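Local structure of SusD homolog (Bacteroides thetaiotaomicron VPI-5482, 3FDH) at residues R204-L209 against Y220-D225; F340-A345 against E354-E359; F197-K202 against V227-T232. The protein probably binds glycans at the outer membrane, as SusD/RagB-family proteins do, and helps deliver them for uptake, although its own substrate is not established. One frame throughout, in Å; residues are numbered along the deposited sequence.

Contact 1 of 3, residues R204-L209 against Y220-D225; sequences RYTMRL and YEKVLD
The Tyr220 ring is met at its edge by the selenium of selenomethionine Met207. Met207 SE lies 5.3 Å from the centroid of the Tyr220 ring and 82° off the ring normal, so the contact is of the Met-aromatic type with selenium near the ring plane. The touching ring atom is CE1 of Tyr220, 4.1 Å from SE of Met207, and the two side chains cross at about a right angle. The Tyr220 side chain also touches Ile210, Leu349 and Arg348. The Met207 chain reaches this edge by leaving CG anti to the backbone N and then bending at both chi2 and chi3, which also carries its terminal CE to within 4.3 Å of Val223 CG2. The segments lie on the two antiparallel helices 191-208 and 216-228 of a helical hairpin; the short axes of 204-208 and 220-225 approach to 9.1 Å, with 166° between their directions. Nearest in the backbone are Thr206 and Val223, with CA atoms 6.5 Å apart. There the methyl groups do the touching: Thr206 CG2 sits 3.8 Å from Val223 CG2, the side chains sliding past each other in opposite directions. Thr206 divides its branches, for chi1 of -62° sets CG2 anti to the backbone N while OG1 lies beside that N and is hydrogen-bonded to O of Lys202, one turn back on its own helix. Lys222 brings NZ near the same methyl, at 4.3 Å from Thr206 CG2, while its charge is paired with Asp219.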
ATOM      1  N   ARG A 204       7.428   7.031   7.178  1.00 32.43           N
ATOM      2  CA  ARG A 204       6.710   7.016   5.890  1.00 30.47           C
ATOM      3  C   ARG A 204       6.204   8.391   5.540  1.00 29.41           C
ATOM      4  O   ARG A 204       6.329   8.877   4.409  1.00 30.83           O
ATOM      5  CB  ARG A 204       5.513   6.050   5.944  1.00 30.62           C
ATOM      6  CG  ARG A 204       4.546   6.175   4.760  1.00 27.58           C
ATOM      7  CD  ARG A 204       3.296   5.285   4.953  1.00 29.60           C
ATOM      8  NE  ARG A 204       3.499   3.852   4.663  1.00 31.20           N
ATOM      9  CZ  ARG A 204       2.502   2.972   4.663  1.00 33.63           C
ATOM     10  NH1 ARG A 204       1.270   3.358   4.966  1.00 35.94           N
ATOM     11  NH2 ARG A 204       2.712   1.725   4.329  1.00 35.06           N
ATOM     12  N   TYR A 205       5.647   9.047   6.534  1.00 28.16           N
ATOM     13  CA  TYR A 205       4.960  10.341   6.313  1.00 29.42           C
ATOM     14  C   TYR A 205       5.922  11.516   6.223  1.00 30.85           C
ATOM     15  O   TYR A 205       5.640  12.505   5.562  1.00 30.60           O
ATOM     16  CB  TYR A 205       3.881  10.615   7.360  1.00 30.61           C
ATOM     17  CG  TYR A 205       2.810   9.535   7.440  1.00 31.39           C
ATOM     18  CD1 TYR A 205       2.279   8.943   6.294  1.00 32.29           C
ATOM     19  CD2 TYR A 205       2.285   9.155   8.666  1.00 29.55           C
ATOM     20  CE1 TYR A 205       1.298   7.961   6.394  1.00 29.16           C
ATOM     21  CE2 TYR A 205       1.286   8.194   8.775  1.00 27.15           C
ATOM     22  CZ  TYR A 205       0.809   7.586   7.653  1.00 32.66           C
ATOM     23  OH  TYR A 205      -0.165   6.621   7.808  1.00 29.83           O
ATOM     24  N   THR A 206       7.073  11.376   6.877  1.00 31.10           N
ATOM     25  CA  THR A 206       8.113  12.393   6.773  1.00 29.96           C
ATOM     26  C   THR A 206       8.652  12.397   5.341  1.00 29.57           C
ATOM     27  O   THR A 206       8.779  13.455   4.688  1.00 29.35           O
ATOM     28  CB  THR A 206       9.229  12.199   7.819  1.00 31.34           C
ATOM     29  OG1 THR A 206       8.650  12.326   9.134  1.00 29.80           O
ATOM     30  CG2 THR A 206      10.357  13.248   7.626  1.00 28.46           C
HETATM   31  N   MSE A 207       8.947  11.210   4.838  1.00 26.90           N
HETATM   32  CA  MSE A 207       9.464  11.114   3.468  1.00 28.20           C
HETATM   33  C   MSE A 207       8.384  11.542   2.485  1.00 29.33           C
HETATM   34  O   MSE A 207       8.658  12.144   1.441  1.00 29.63           O
HETATM   35  CB  MSE A 207       9.958   9.703   3.155  1.00 30.00           C
HETATM   36  CG  MSE A 207      10.633   9.640   1.800  1.00 33.12           C
HETATM   37 SE   MSE A 207      12.317  10.511   1.779  0.75 24.49          SE
HETATM   38  CE  MSE A 207      13.079   9.038   2.647  1.00 23.62           C
ATOM     39  N   ARG A 208       7.129  11.274   2.834  1.00 28.42           N
ATOM     40  CA  ARG A 208       6.017  11.630   1.919  1.00 26.96           C
ATOM     41  C   ARG A 208       6.004  13.096   1.542  1.00 28.18           C
ATOM     42  O   ARG A 208       5.709  13.472   0.395  1.00 29.53           O
ATOM     43  CB  ARG A 208       4.671  11.297   2.553  1.00 27.93           C
ATOM     44  CG  ARG A 208       3.504  11.640   1.624  1.00 24.40           C
ATOM     45  CD  ARG A 208       3.161  10.469   0.710  1.00 30.40           C
ATOM     46  NE  ARG A 208       2.346   9.513   1.462  1.00 30.71           N
ATOM     47  CZ  ARG A 208       2.679   8.263   1.764  1.00 27.78           C
ATOM     48  NH1 ARG A 208       3.787   7.717   1.314  1.00 30.84           N
ATOM     49  NH2 ARG A 208       1.836   7.519   2.453  1.00 29.95           N
ATOM     50  N   LEU A 209       6.339  13.939   2.523  1.00 28.91           N
ATOM     51  CA  LEU A 209       6.200  15.403   2.359  1.00 28.74           C
ATOM     52  C   LEU A 209       7.489  16.134   2.006  1.00 27.81           C
ATOM     53  O   LEU A 209       7.568  17.346   2.043  1.00 27.30           O
ATOM     54  CB  LEU A 209       5.656  16.026   3.624  1.00 30.51           C
ATOM     55  CG  LEU A 209       4.363  15.496   4.228  1.00 36.57           C
ATOM     56  CD1 LEU A 209       3.913  16.460   5.321  1.00 35.05           C
ATOM     57  CD2 LEU A 209       3.274  15.292   3.216  1.00 36.00           C
ATOM     58  N   TYR A 220      15.613  13.896   6.312  1.00 27.42           N
ATOM     59  CA  TYR A 220      16.204  12.559   6.061  1.00 29.16           C
ATOM     60  C   TYR A 220      16.735  11.971   7.365  1.00 29.70           C
ATOM     61  O   TYR A 220      16.650  10.739   7.620  1.00 28.17           O
ATOM     62  CB  TYR A 220      17.332  12.558   5.012  1.00 29.06           C
ATOM     63  CG  TYR A 220      16.926  13.118   3.672  1.00 29.05           C
ATOM     64  CD1 TYR A 220      15.730  12.744   3.073  1.00 31.25           C
ATOM     65  CD2 TYR A 220      17.749  14.002   2.987  1.00 29.21           C
ATOM     66  CE1 TYR A 220      15.346  13.273   1.833  1.00 29.42           C
ATOM     67  CE2 TYR A 220      17.384  14.516   1.745  1.00 31.64           C
ATOM     68  CZ  TYR A 220      16.177  14.153   1.169  1.00 31.55           C
ATOM     69  OH  TYR A 220      15.809  14.667  -0.066  1.00 30.36           O
ATOM     70  N   GLU A 221      17.289  12.845   8.207  1.00 28.72           N
ATOM     71  CA  GLU A 221      17.861  12.377   9.480  0.50 29.06           C
ATOM     72  C   GLU A 221      16.735  11.947  10.421  1.00 29.36           C
ATOM     73  O   GLU A 221      16.876  11.008  11.201  1.00 30.57           O
ATOM     74  CB  GLU A 221      18.852  13.409  10.037  0.50 28.89           C
ATOM     75  CG  GLU A 221      20.102  13.477   9.110  0.50 30.24           C
ATOM     76  CD  GLU A 221      21.030  14.654   9.352  0.50 31.01           C
ATOM     77  OE1 GLU A 221      20.721  15.512  10.197  0.50 35.16           O
ATOM     78  OE2 GLU A 221      22.075  14.732   8.666  0.50 28.99           O
ATOM     79  N   LYS A 222      15.607  12.613  10.304  1.00 30.32           N
ATOM     80  CA  LYS A 222      14.448  12.228  11.104  1.00 30.24           C
ATOM     81  C   LYS A 222      13.987  10.843  10.691  1.00 30.90           C
ATOM     82  O   LYS A 222      13.673   9.996  11.521  1.00 32.27           O
ATOM     83  CB  LYS A 222      13.315  13.236  10.958  1.00 29.40           C
ATOM     84  CG  LYS A 222      13.542  14.473  11.807  1.00 34.25           C
ATOM     85  CD  LYS A 222      12.677  15.623  11.426  1.00 40.44           C
ATOM     86  CE  LYS A 222      11.217  15.276  11.465  1.00 49.08           C
ATOM     87  NZ  LYS A 222      10.434  16.280  10.665  1.00 53.64           N
ATOM     88  N   VAL A 223      13.949  10.613   9.392  1.00 30.39           N
ATOM     89  CA  VAL A 223      13.494   9.328   8.868  1.00 28.78           C
ATOM     90  C   VAL A 223      14.395   8.253   9.460  1.00 28.73           C
ATOM     91  O   VAL A 223      13.929   7.285  10.031  1.00 29.63           O
ATOM     92  CB  VAL A 223      13.511   9.254   7.304  1.00 29.26           C
ATOM     93  CG1 VAL A 223      13.346   7.802   6.828  1.00 27.28           C
ATOM     94  CG2 VAL A 223      12.431  10.183   6.694  1.00 26.43           C
ATOM     95  N   LEU A 224      15.697   8.490   9.419  1.00 27.68           N
ATOM     96  CA  LEU A 224      16.653   7.491   9.981  1.00 28.07           C
ATOM     97  C   LEU A 224      16.454   7.234  11.472  1.00 30.42           C
ATOM     98  O   LEU A 224      16.597   6.095  11.977  1.00 30.46           O
ATOM     99  CB  LEU A 224      18.107   7.910   9.750  1.00 28.40           C
ATOM    100  CG  LEU A 224      18.546   7.918   8.305  1.00 29.95           C
ATOM    101  CD1 LEU A 224      20.014   8.372   8.257  1.00 29.08           C
ATOM    102  CD2 LEU A 224      18.334   6.522   7.698  1.00 28.22           C
ATOM    103  N   ASP A 225      16.139   8.301  12.188  1.00 29.55           N
ATOM    104  CA  ASP A 225      15.892   8.193  13.626  1.00 30.41           C
ATOM    105  C   ASP A 225      14.617   7.384  13.889  1.00 30.15           C
ATOM    106  O   ASP A 225      14.602   6.480  14.719  1.00 30.59           O
ATOM    107  CB  ASP A 225      15.773   9.591  14.240  1.00 29.84           C
ATOM    108  CG  ASP A 225      15.501   9.570  15.730  1.00 35.38           C
ATOM    109  OD1 ASP A 225      16.157   8.825  16.480  1.00 35.40           O
ATOM    110  OD2 ASP A 225      14.646  10.360  16.154  1.00 33.80           O
TER

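Contact 2 of 3, residues F340-A345 against E354-E359; sequences FLKAEA and EDALKE
A tight helical hairpin joins helix 335-348 to helix 354-379, and the alanine pair Ala343 and Ala356 sits where the two backbones come nearest. Their CA atoms are 5.2 Å apart, and CB of Ala343 stands 4.0 Å from CB of Ala356. Both CB atoms point across the interface, and the small methyl groups let the short axes approach to 8.1 Å. Ala343 CB also rests 4.0 Å from the backbone N of Leu357, so its methyl packs against main chain as well as side chain. Beside this pair, Phe340 and Leu357 pack together: CE1 of Phe340 is 3.6 Å from CD1 of Leu357, the methyl approaching the ring obliquely. In Leu357, CG anti to the backbone N (chi1 -175°), with chi2 near 62°, brings CD1 to the ring although the first bond of the side chain points along the flank. The geometry, with a signed crossing angle of -155°, is that of an antiparallel helical hairpin, consistent with a mainly helical protein whose sequence family is placed in the TPR clan. The Phe340 side chain also touches Gln419, Lys420 and Ala423 of helix 412-423, and Leu357 touches Tyr408 of helix 393-410. At the other flank of the alanine pair, Lys342 contributes only its aliphatic part, CG lying 4.1 Å from Ala356 CB. Its chain is fully extended, so the methylenes run past the methyl and carry the ammonium group beyond it; the same chain touches Leu224 and Val227 of helix 216-228.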
ATOM      1  N   PHE A 340      13.528   0.286   2.929  1.00 28.80           N
ATOM      2  CA  PHE A 340      13.601   1.058   1.684  1.00 28.98           C
ATOM      3  C   PHE A 340      13.554   2.543   2.002  1.00 29.01           C
ATOM      4  O   PHE A 340      14.128   3.382   1.292  1.00 29.05           O
ATOM      5  CB  PHE A 340      12.515   0.671   0.683  1.00 28.94           C
ATOM      6  CG  PHE A 340      12.802  -0.595  -0.076  1.00 27.64           C
ATOM      7  CD1 PHE A 340      13.864  -0.655  -0.989  1.00 29.22           C
ATOM      8  CD2 PHE A 340      12.005  -1.711   0.082  1.00 27.60           C
ATOM      9  CE1 PHE A 340      14.159  -1.818  -1.684  1.00 26.42           C
ATOM     10  CE2 PHE A 340      12.304  -2.883  -0.609  1.00 25.51           C
ATOM     11  CZ  PHE A 340      13.379  -2.916  -1.520  1.00 30.90           C
ATOM     12  N   LEU A 341      12.883   2.869   3.096  1.00 27.05           N
ATOM     13  CA  LEU A 341      12.835   4.259   3.541  1.00 27.17           C
ATOM     14  C   LEU A 341      14.189   4.637   4.062  1.00 28.95           C
ATOM     15  O   LEU A 341      14.721   5.722   3.817  1.00 30.09           O
ATOM     16  CB  LEU A 341      11.748   4.490   4.590  1.00 25.40           C
ATOM     17  CG  LEU A 341      10.325   4.652   4.068  1.00 28.46           C
ATOM     18  CD1 LEU A 341       9.257   4.451   5.158  1.00 27.19           C
ATOM     19  CD2 LEU A 341      10.240   6.014   3.410  1.00 30.11           C
ATOM     20  N   LYS A 342      14.760   3.718   4.806  1.00 29.05           N
ATOM     21  CA  LYS A 342      16.098   3.923   5.405  1.00 30.20           C
ATOM     22  C   LYS A 342      17.143   4.115   4.296  1.00 30.76           C
ATOM     23  O   LYS A 342      17.960   5.026   4.310  1.00 31.58           O
ATOM     24  CB  LYS A 342      16.487   2.707   6.205  1.00 29.27           C
ATOM     25  CG  LYS A 342      17.823   2.856   6.983  1.00 32.56           C
ATOM     26  CD  LYS A 342      18.094   1.682   7.892  1.00 31.54           C
ATOM     27  CE  LYS A 342      19.449   1.826   8.544  1.00 35.97           C
ATOM     28  NZ  LYS A 342      19.766   0.742   9.536  1.00 36.99           N
ATOM     29  N   ALA A 343      17.080   3.224   3.328  1.00 28.69           N
ATOM     30  CA  ALA A 343      17.962   3.281   2.143  1.00 27.09           C
ATOM     31  C   ALA A 343      17.756   4.579   1.344  1.00 28.78           C
ATOM     32  O   ALA A 343      18.724   5.227   0.918  1.00 30.07           O
ATOM     33  CB  ALA A 343      17.746   2.027   1.241  1.00 26.71           C
ATOM     34  N   GLU A 344      16.512   4.963   1.149  1.00 29.36           N
ATOM     35  CA  GLU A 344      16.217   6.171   0.378  1.00 27.70           C
ATOM     36  C   GLU A 344      16.788   7.405   1.118  1.00 28.89           C
ATOM     37  O   GLU A 344      17.359   8.344   0.533  1.00 26.80           O
ATOM     38  CB  GLU A 344      14.727   6.377   0.167  1.00 29.15           C
ATOM     39  CG  GLU A 344      14.475   7.634  -0.619  1.00 26.03           C
ATOM     40  CD  GLU A 344      13.055   7.923  -0.861  1.00 31.19           C
ATOM     41  OE1 GLU A 344      12.185   7.147  -0.336  1.00 29.22           O
ATOM     42  OE2 GLU A 344      12.835   8.889  -1.653  1.00 31.45           O
ATOM     43  N   ALA A 345      16.602   7.399   2.426  1.00 27.37           N
ATOM     44  CA  ALA A 345      17.105   8.513   3.243  1.00 27.76           C
ATOM     45  C   ALA A 345      18.618   8.626   3.124  1.00 28.88           C
ATOM     46  O   ALA A 345      19.164   9.712   2.938  1.00 29.41           O
ATOM     47  CB  ALA A 345      16.667   8.365   4.730  1.00 25.97           C
ATOM     48  N   GLU A 354      24.061   0.709   1.038  1.00 31.98           N
ATOM     49  CA  GLU A 354      24.152  -0.665   0.581  1.00 32.84           C
ATOM     50  C   GLU A 354      23.577  -1.722   1.529  1.00 31.96           C
ATOM     51  O   GLU A 354      22.868  -2.646   1.087  1.00 32.29           O
ATOM     52  CB  GLU A 354      25.594  -1.028   0.226  1.00 32.73           C
ATOM     53  CG  GLU A 354      25.719  -2.410  -0.378  1.00 35.13           C
ATOM     54  CD  GLU A 354      27.147  -2.851  -0.544  1.00 41.86           C
ATOM     55  OE1 GLU A 354      27.943  -2.078  -1.113  1.00 43.29           O
ATOM     56  OE2 GLU A 354      27.469  -3.984  -0.118  1.00 36.70           O
ATOM     57  N   ASP A 355      23.894  -1.617   2.810  1.00 30.46           N
ATOM     58  CA  ASP A 355      23.468  -2.649   3.752  1.00 31.59           C
ATOM     59  C   ASP A 355      21.981  -2.560   3.911  1.00 31.22           C
ATOM     60  O   ASP A 355      21.273  -3.571   3.969  1.00 29.80           O
ATOM     61  CB  ASP A 355      24.164  -2.525   5.127  1.00 32.61           C
ATOM     62  CG  ASP A 355      25.656  -2.771   5.039  1.00 37.19           C
ATOM     63  OD1 ASP A 355      26.084  -3.551   4.164  1.00 37.29           O
ATOM     64  OD2 ASP A 355      26.390  -2.186   5.850  1.00 45.50           O
ATOM     65  N   ALA A 356      21.513  -1.321   3.913  1.00 29.78           N
ATOM     66  CA  ALA A 356      20.095  -1.058   4.115  1.00 30.26           C
ATOM     67  C   ALA A 356      19.306  -1.616   2.939  1.00 29.61           C
ATOM     68  O   ALA A 356      18.273  -2.255   3.105  1.00 28.23           O
ATOM     69  CB  ALA A 356      19.827   0.437   4.288  1.00 29.26           C
ATOM     70  N   LEU A 357      19.810  -1.353   1.746  1.00 30.21           N
ATOM     71  CA  LEU A 357      19.138  -1.801   0.539  1.00 30.21           C
ATOM     72  C   LEU A 357      19.116  -3.311   0.490  1.00 29.45           C
ATOM     73  O   LEU A 357      18.137  -3.917   0.077  1.00 29.03           O
ATOM     74  CB  LEU A 357      19.817  -1.252  -0.728  1.00 31.45           C
ATOM     75  CG  LEU A 357      19.118  -1.574  -2.055  1.00 27.66           C
ATOM     76  CD1 LEU A 357      17.671  -0.986  -2.216  1.00 28.49           C
ATOM     77  CD2 LEU A 357      20.013  -1.075  -3.239  1.00 30.19           C
ATOM     78  N   LYS A 358      20.182  -3.937   0.955  1.00 30.74           N
ATOM     79  CA  LYS A 358      20.225  -5.398   0.879  1.00 30.91           C
ATOM     80  C   LYS A 358      19.169  -5.980   1.800  1.00 30.64           C
ATOM     81  O   LYS A 358      18.476  -6.951   1.486  1.00 28.04           O
ATOM     82  CB  LYS A 358      21.591  -5.965   1.239  1.00 31.93           C
ATOM     83  CG  LYS A 358      21.638  -7.483   1.138  1.00 29.70           C
ATOM     84  CD  LYS A 358      23.020  -8.029   1.383  1.00 31.23           C
ATOM     85  CE  LYS A 358      23.099  -9.510   1.024  1.00 30.90           C
ATOM     86  NZ  LYS A 358      24.453 -10.139   1.219  1.00 35.42           N
ATOM     87  N   GLU A 359      19.063  -5.374   2.956  1.00 31.63           N
ATOM     88  CA  GLU A 359      18.115  -5.836   3.964  1.00 32.03           C
ATOM     89  C   GLU A 359      16.698  -5.721   3.413  1.00 30.47           C
ATOM     90  O   GLU A 359      15.847  -6.622   3.587  1.00 28.27           O
ATOM     91  CB  GLU A 359      18.270  -5.007   5.240  1.00 32.50           C
ATOM     92  CG  GLU A 359      17.422  -5.437   6.403  1.00 35.65           C
ATOM     93  CD  GLU A 359      17.927  -6.687   7.094  1.00 40.63           C
ATOM     94  OE1 GLU A 359      18.992  -7.194   6.686  1.00 41.51           O
ATOM     95  OE2 GLU A 359      17.237  -7.187   8.013  1.00 36.97           O
TER

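Contact 3 of 3, residues F197-K202 against V227-T232; sequences FAYGLK and VSKSFT
Phe197 opens the contact against Phe231, whose ring carbon CE1 comes to 3.6 Å from Phe197 CA, nearer to the backbone than to the ring. The two aromatic side chains lie side by side and point the same way, with CD1 of Phe197 3.9 Å from CZ of Phe231; one face of the Phe197 ring is covered by CD1 of Leu201, a turn further along the helix. Tyr199 lays a face of its ring against Lys229: CB of Lys229 is 3.9 Å from the centroid of the Tyr199 ring and 20° off its normal, a CH-pi contact. In the conformer of Lys229 described, one of two, CD also approaches CZ of Tyr199 at 4.0 Å, and NZ turns off at chi4 (62°) to a salt bridge with Asp225. Replacing Tyr199 with an alanine would probably leave the Lys229 methylenes without the face they lie on and open a gap beside the helix. Gly200 marks the closest backbone approach, its CA 5.3 Å from that of Ser230. OG of Ser230 comes to 3.3 Å from Gly200 CA, and a CB on Gly200 would stand 2.9 Å from this oxygen, too close, which fits the glycine at the nearest backbone approach. With OG anti to its own N (chi1 -170°), Ser230 directs the hydroxyl to helix 191-208 and hydrogen-bonds O of Lys196; the same oxygen lies above one face of the Phe231 ring. The second segment leaves helix 216-228 here, Ser230 N still bonded to Val227 O. The arrangement is that of the open end of an antiparallel helical hairpin, where the chain departing from the second helix packs along the first.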
ATOM      1  N   PHE A 197       5.475   0.678  15.186  1.00 27.55           N
ATOM      2  CA  PHE A 197       4.591   0.931  14.038  1.00 27.75           C
ATOM      3  C   PHE A 197       4.376   2.447  13.926  1.00 28.68           C
ATOM      4  O   PHE A 197       4.503   3.042  12.846  1.00 27.68           O
ATOM      5  CB  PHE A 197       3.273   0.135  14.204  1.00 27.75           C
ATOM      6  CG  PHE A 197       2.246   0.327  13.111  1.00 28.05           C
ATOM      7  CD1 PHE A 197       2.609   0.627  11.790  1.00 26.80           C
ATOM      8  CD2 PHE A 197       0.899   0.101  13.394  1.00 28.02           C
ATOM      9  CE1 PHE A 197       1.620   0.796  10.787  1.00 21.67           C
ATOM     10  CE2 PHE A 197      -0.077   0.238  12.407  1.00 29.60           C
ATOM     11  CZ  PHE A 197       0.298   0.546  11.101  1.00 26.10           C
ATOM     12  N   ALA A 198       4.109   3.103  15.050  1.00 30.50           N
ATOM     13  CA  ALA A 198       3.891   4.581  15.011  1.00 28.23           C
ATOM     14  C   ALA A 198       5.130   5.312  14.448  1.00 27.79           C
ATOM     15  O   ALA A 198       5.025   6.230  13.653  1.00 26.91           O
ATOM     16  CB  ALA A 198       3.545   5.128  16.404  1.00 27.47           C
ATOM     17  N   TYR A 199       6.311   4.890  14.865  1.00 28.16           N
ATOM     18  CA  TYR A 199       7.564   5.504  14.376  1.00 27.99           C
ATOM     19  C   TYR A 199       7.793   5.190  12.928  1.00 27.22           C
ATOM     20  O   TYR A 199       8.359   5.980  12.188  1.00 30.19           O
ATOM     21  CB  TYR A 199       8.797   5.077  15.192  1.00 27.65           C
ATOM     22  CG  TYR A 199       8.950   5.918  16.424  1.00 28.96           C
ATOM     23  CD1 TYR A 199       9.303   7.266  16.331  1.00 29.52           C
ATOM     24  CD2 TYR A 199       8.724   5.385  17.677  1.00 31.46           C
ATOM     25  CE1 TYR A 199       9.415   8.049  17.443  1.00 33.68           C
ATOM     26  CE2 TYR A 199       8.860   6.168  18.821  1.00 31.98           C
ATOM     27  CZ  TYR A 199       9.198   7.491  18.692  1.00 34.52           C
ATOM     28  OH  TYR A 199       9.322   8.252  19.828  1.00 36.52           O
ATOM     29  N   GLY A 200       7.340   4.015  12.529  1.00 27.91           N
ATOM     30  CA  GLY A 200       7.487   3.571  11.138  1.00 27.52           C
ATOM     31  C   GLY A 200       6.664   4.464  10.295  1.00 26.38           C
ATOM     32  O   GLY A 200       7.109   4.913   9.203  1.00 28.96           O
ATOM     33  N   LEU A 201       5.486   4.826  10.831  1.00 26.85           N
ATOM     34  CA  LEU A 201       4.559   5.710  10.067  1.00 27.62           C
ATOM     35  C   LEU A 201       5.107   7.145  10.005  1.00 27.66           C
ATOM     36  O   LEU A 201       4.980   7.855   9.001  1.00 28.85           O
ATOM     37  CB  LEU A 201       3.136   5.664  10.638  1.00 29.48           C
ATOM     38  CG  LEU A 201       2.341   4.370  10.440  1.00 30.37           C
ATOM     39  CD1 LEU A 201       1.006   4.458  11.194  1.00 24.61           C
ATOM     40  CD2 LEU A 201       2.125   4.088   8.963  1.00 26.23           C
ATOM     41  N   LYS A 202       5.751   7.567  11.086  1.00 28.93           N
ATOM     42  CA  LYS A 202       6.402   8.860  11.080  1.00 29.20           C
ATOM     43  C   LYS A 202       7.470   8.901  10.000  1.00 28.16           C
ATOM     44  O   LYS A 202       7.685   9.909   9.358  1.00 30.00           O
ATOM     45  CB  LYS A 202       6.995   9.245  12.449  1.00 29.91           C
ATOM     46  CG  LYS A 202       5.888   9.684  13.440  1.00 30.40           C
ATOM     47  CD  LYS A 202       6.374  10.373  14.698  1.00 34.95           C
ATOM     48  CE  LYS A 202       6.748  11.787  14.417  1.00 42.66           C
ATOM     49  NZ  LYS A 202       7.021  12.552  15.643  1.00 39.12           N
ATOM     50  N   VAL A 227      13.174   5.293  11.897  1.00 29.74           N
ATOM     51  CA  VAL A 227      13.435   3.901  11.515  1.00 29.78           C
ATOM     52  C   VAL A 227      14.106   3.161  12.650  1.00 30.93           C
ATOM     53  O   VAL A 227      13.826   1.987  12.909  1.00 30.70           O
ATOM     54  CB  VAL A 227      14.332   3.785  10.252  1.00 30.01           C
ATOM     55  CG1 VAL A 227      14.872   2.389  10.090  1.00 32.76           C
ATOM     56  CG2 VAL A 227      13.573   4.213   8.995  1.00 25.82           C
ATOM     57  N   SER A 228      15.026   3.845  13.316  1.00 30.09           N
ATOM     58  CA  SER A 228      15.792   3.195  14.377  1.00 29.72           C
ATOM     59  C   SER A 228      14.890   2.818  15.543  1.00 29.37           C
ATOM     60  O   SER A 228      15.193   1.951  16.331  1.00 28.61           O
ATOM     61  CB  SER A 228      16.947   4.080  14.885  1.00 30.71           C
ATOM     62  OG  SER A 228      16.485   5.200  15.662  1.00 27.65           O
ATOM     63  N   LYS A 229      13.765   3.483  15.619  1.00 28.54           N
ATOM     64  CA  LYS A 229      12.826   3.247  16.707  0.50 29.36           C
ATOM     65  C   LYS A 229      11.624   2.428  16.247  1.00 30.01           C
ATOM     66  O   LYS A 229      10.622   2.296  16.963  1.00 28.52           O
ATOM     67  CB  LYS A 229      12.385   4.583  17.302  0.50 29.83           C
ATOM     68  CG  LYS A 229      13.514   5.304  18.051  0.50 30.07           C
ATOM     69  CD  LYS A 229      13.076   6.653  18.625  0.50 30.47           C
ATOM     70  CE  LYS A 229      14.200   7.329  19.429  0.50 30.81           C
ATOM     71  NZ  LYS A 229      15.427   7.659  18.635  0.50 28.43           N
ATOM     72  N   SER A 230      11.754   1.863  15.051  1.00 29.15           N
ATOM     73  CA  SER A 230      10.695   1.070  14.470  1.00 27.90           C
ATOM     74  C   SER A 230      11.041  -0.406  14.357  1.00 29.34           C
ATOM     75  O   SER A 230      11.820  -0.931  15.139  1.00 29.92           O
ATOM     76  CB  SER A 230      10.318   1.666  13.138  1.00 26.74           C
ATOM     77  OG  SER A 230       9.144   1.078  12.614  1.00 28.71           O
ATOM     78  N   PHE A 231      10.449  -1.059  13.369  1.00 29.78           N
ATOM     79  CA  PHE A 231      10.594  -2.506  13.163  1.00 29.97           C
ATOM     80  C   PHE A 231      12.037  -2.951  13.083  1.00 30.40           C
ATOM     81  O   PHE A 231      12.818  -2.374  12.364  1.00 29.94           O
ATOM     82  CB  PHE A 231       9.896  -2.974  11.877  1.00 29.81           C
ATOM     83  CG  PHE A 231       8.511  -2.377  11.650  1.00 30.57           C
ATOM     84  CD1 PHE A 231       7.577  -2.329  12.685  1.00 29.42           C
ATOM     85  CD2 PHE A 231       8.106  -2.034  10.379  1.00 32.85           C
ATOM     86  CE1 PHE A 231       6.293  -1.837  12.484  1.00 31.35           C
ATOM     87  CE2 PHE A 231       6.801  -1.529  10.143  1.00 30.09           C
ATOM     88  CZ  PHE A 231       5.888  -1.449  11.235  1.00 28.37           C
ATOM     89  N   THR A 232      12.353  -4.026  13.798  1.00 31.59           N
ATOM     90  CA  THR A 232      13.712  -4.575  13.854  1.00 34.24           C
ATOM     91  C   THR A 232      13.841  -5.773  12.914  1.00 33.71           C
ATOM     92  O   THR A 232      14.941  -6.225  12.603  1.00 34.37           O
ATOM     93  CB  THR A 232      14.073  -5.054  15.269  1.00 35.20           C
ATOM     94  OG1 THR A 232      13.261  -6.176  15.610  1.00 42.69           O
ATOM     95  CG2 THR A 232      13.843  -3.969  16.299  1.00 37.22           C
TER

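From the N terminus, the chain first meets the opening segment of contact 3 (197-202) and, later on the same helix 191-208, that of contact 1 (204-209). After the turn, helix 216-228 supplies 220-225, which closes contact 1 across ten intervening residues; 227-232 then closes contact 3 across twenty-four. Contact 1 therefore nests within contact 3, as two levels of one hairpin. Contact 2 follows in series, closing a separate loop of eight residues between helices 335-348 and 354-379. Helix 335-348 of this later hairpin packs against the earlier one, touching both helix 191-208, as where Arg204 meets Leu341, and helix 216-228.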